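Local coordinates for protein SAG family member (Sag19) (Eimeria tenella, PDB 6ZZB) that is a surface antigen of unknown function that carries a CAP-type fold and probably takes part in contacts between the parasite and its host, at residues 224-227 and 228-232. Numbering follows the deposited sequence.
Sequences ELYN and ALWGL
Tyr-226 and Trp-230, one helical turn apart, point the same way and form an offset edge-to-face aromatic pair. The indole turns the edge of its five-membered ring toward the phenol face, with ring planes at 89° and centroids 5.2 Å apart. NE1 of Trp-230 comes nearest, 3.5 Å from CE2 of Tyr-226, so the pyrrole corner, not the benzo ring, does the touching. A chi1 of -155°, which sets CG roughly opposite the backbone N, carries the phenol out beside its own carbonyl carbon, toward the side where the indole rises. The indole itself leans back along the helix: its CD1 sits 3.3 Å from Tyr-226 O, a carbonyl that also receives weak bonds from the amides of Leu-229 and Trp-230. This is the C-terminal helix 223-231, the end of the modelled chain, which packs against helix 138-155 of the CAP-like domain. There Tyr-226 rests on Leu-153, Leu-229 on Tyr-146 and Trp-230 on Lys-154; just past the end of that helix, Phe-158 forms a second edge-to-face pair with Tyr-226. On the buried side, Leu-225 CD1 approaches Leu-229 CG at 4.4 Å, and CD1 of Leu-229 lies equally far from CD1 of Tyr-226. Helical hydrogen bonds join Ala-228 N to Glu-224 O (3.1 Å), Leu-229 N to Leu-225 O (3.0 Å) and Gly-231 N to Asn-227 O (3.3 Å).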
ATOM      1  N   GLU A 224      -8.155 -18.632 -10.439  1.00 20.20           N
ATOM      2  CA  GLU A 224      -7.622 -19.689  -9.566  1.00 22.53           C
ATOM      3  C   GLU A 224      -7.301 -19.040  -8.218  1.00 20.80           C
ATOM      4  O   GLU A 224      -7.676 -19.573  -7.165  1.00 20.41           O
ATOM      5  CB  GLU A 224      -6.400 -20.327 -10.228  1.00 26.55           C
ATOM      6  CG  GLU A 224      -5.832 -21.482  -9.442  1.00 28.22           C
ATOM      7  CD  GLU A 224      -4.589 -22.102 -10.062  1.00 31.07           C
ATOM      8  OE1 GLU A 224      -3.955 -21.444 -10.921  1.00 36.86           O
ATOM      9  OE2 GLU A 224      -4.258 -23.225  -9.674  1.00 35.78           O
ATOM     10  N   LEU A 225      -6.587 -17.906  -8.250  1.00 18.99           N
ATOM     11  CA  LEU A 225      -6.222 -17.238  -6.980  1.00 18.10           C
ATOM     12  C   LEU A 225      -7.506 -16.741  -6.286  1.00 15.93           C
ATOM     13  O   LEU A 225      -7.641 -16.952  -5.073  1.00 16.44           O
ATOM     14  CB  LEU A 225      -5.241 -16.090  -7.240  1.00 18.11           C
ATOM     15  CG  LEU A 225      -4.906 -15.277  -5.991  1.00 19.02           C
ATOM     16  CD1 LEU A 225      -4.305 -16.158  -4.916  1.00 19.91           C
ATOM     17  CD2 LEU A 225      -3.974 -14.128  -6.325  1.00 20.26           C
ATOM     18  N   TYR A 226      -8.436 -16.131  -7.018  1.00 16.37           N
ATOM     19  CA  TYR A 226      -9.662 -15.562  -6.403  1.00 17.07           C
ATOM     20  C   TYR A 226     -10.466 -16.690  -5.744  1.00 18.05           C
ATOM     21  O   TYR A 226     -10.920 -16.519  -4.606  1.00 16.49           O
ATOM     22  CB  TYR A 226     -10.466 -14.730  -7.397  1.00 19.52           C
ATOM     23  CG  TYR A 226     -11.330 -13.697  -6.712  1.00 21.65           C
ATOM     24  CD1 TYR A 226     -10.775 -12.678  -5.950  1.00 23.59           C
ATOM     25  CD2 TYR A 226     -12.701 -13.757  -6.785  1.00 22.53           C
ATOM     26  CE1 TYR A 226     -11.568 -11.743  -5.295  1.00 24.16           C
ATOM     27  CE2 TYR A 226     -13.509 -12.829  -6.160  1.00 21.00           C
ATOM     28  CZ  TYR A 226     -12.946 -11.813  -5.404  1.00 24.54           C
ATOM     29  OH  TYR A 226     -13.718 -10.886  -4.761  1.00 25.90           O
ATOM     30  N   ASN A 227     -10.588 -17.831  -6.425  1.00 18.93           N
ATOM     31  CA  ASN A 227     -11.295 -19.008  -5.863  1.00 22.29           C
ATOM     32  C   ASN A 227     -10.593 -19.462  -4.586  1.00 23.30           C
ATOM     33  O   ASN A 227     -11.300 -19.783  -3.618  1.00 22.41           O
ATOM     34  CB  ASN A 227     -11.403 -20.157  -6.868  1.00 25.57           C
ATOM     35  CG  ASN A 227     -12.339 -19.852  -8.021  1.00 30.78           C
ATOM     36  OD1 ASN A 227     -12.214 -20.432  -9.099  1.00 38.39           O
ATOM     37  ND2 ASN A 227     -13.274 -18.936  -7.822  1.00 31.92           N
ATOM     38  N   ALA A 228      -9.255 -19.451  -4.558  1.00 21.70           N
ATOM     39  CA  ALA A 228      -8.482 -19.888  -3.374  1.00 22.73           C
ATOM     40  C   ALA A 228      -8.727 -18.926  -2.206  1.00 22.86           C
ATOM     41  O   ALA A 228      -8.768 -19.372  -1.059  1.00 25.19           O
ATOM     42  CB  ALA A 228      -7.009 -20.007  -3.703  1.00 22.93           C
ATOM     43  N   LEU A 229      -8.902 -17.636  -2.467  1.00 23.10           N
ATOM     44  CA  LEU A 229      -9.127 -16.649  -1.378  1.00 24.87           C
ATOM     45  C   LEU A 229     -10.471 -16.905  -0.700  1.00 24.79           C
ATOM     46  O   LEU A 229     -10.568 -16.657   0.509  1.00 29.03           O
ATOM     47  CB  LEU A 229      -9.029 -15.233  -1.941  1.00 25.55           C
ATOM     48  CG  LEU A 229      -7.618 -14.841  -2.376  1.00 26.89           C
ATOM     49  CD1 LEU A 229      -7.630 -13.460  -2.998  1.00 28.20           C
ATOM     50  CD2 LEU A 229      -6.625 -14.910  -1.225  1.00 28.33           C
ATOM     51  N   TRP A 230     -11.466 -17.418  -1.426  1.00 22.85           N
ATOM     52  CA  TRP A 230     -12.762 -17.793  -0.814  1.00 27.10           C
ATOM     53  C   TRP A 230     -12.568 -19.027   0.070  1.00 31.61           C
ATOM     54  O   TRP A 230     -13.158 -19.057   1.175  1.00 33.56           O
ATOM     55  CB  TRP A 230     -13.801 -18.031  -1.897  1.00 23.62           C
ATOM     56  CG  TRP A 230     -14.412 -16.786  -2.459  1.00 20.58           C
ATOM     57  CD1 TRP A 230     -14.110 -16.190  -3.643  1.00 20.39           C
ATOM     58  CD2 TRP A 230     -15.490 -16.017  -1.887  1.00 18.09           C
ATOM     59  NE1 TRP A 230     -14.905 -15.098  -3.846  1.00 19.23           N
ATOM     60  CE2 TRP A 230     -15.768 -14.974  -2.786  1.00 17.80           C
ATOM     61  CE3 TRP A 230     -16.236 -16.122  -0.705  1.00 16.77           C
ATOM     62  CZ2 TRP A 230     -16.791 -14.058  -2.554  1.00 16.78           C
ATOM     63  CZ3 TRP A 230     -17.250 -15.220  -0.485  1.00 16.46           C
ATOM     64  CH2 TRP A 230     -17.509 -14.209  -1.395  1.00 16.49           C
ATOM     65  N   GLY A 231     -11.751 -19.979  -0.397  1.00 34.10           N
ATOM     66  CA  GLY A 231     -11.408 -21.221   0.330  1.00 38.16           C
ATOM     67  C   GLY A 231     -10.915 -20.946   1.744  1.00 42.87           C
ATOM     68  O   GLY A 231     -11.287 -21.705   2.652  1.00 44.85           O
ATOM     69  N   LEU A 232     -10.121 -19.888   1.941  1.00 47.21           N
ATOM     70  CA  LEU A 232      -9.436 -19.584   3.231  1.00 47.56           C
ATOM     71  C   LEU A 232     -10.473 -19.392   4.345  1.00 48.98           C
ATOM     72  O   LEU A 232     -10.372 -20.066   5.377  1.00 46.50           O
ATOM     73  CB  LEU A 232      -8.564 -18.332   3.078  1.00 48.30           C
ATOM     74  CG  LEU A 232      -7.422 -18.429   2.070  1.00 49.55           C
ATOM     75  CD1 LEU A 232      -6.610 -17.143   2.066  1.00 49.80           C
ATOM     76  CD2 LEU A 232      -6.524 -19.628   2.355  1.00 51.84           C
TER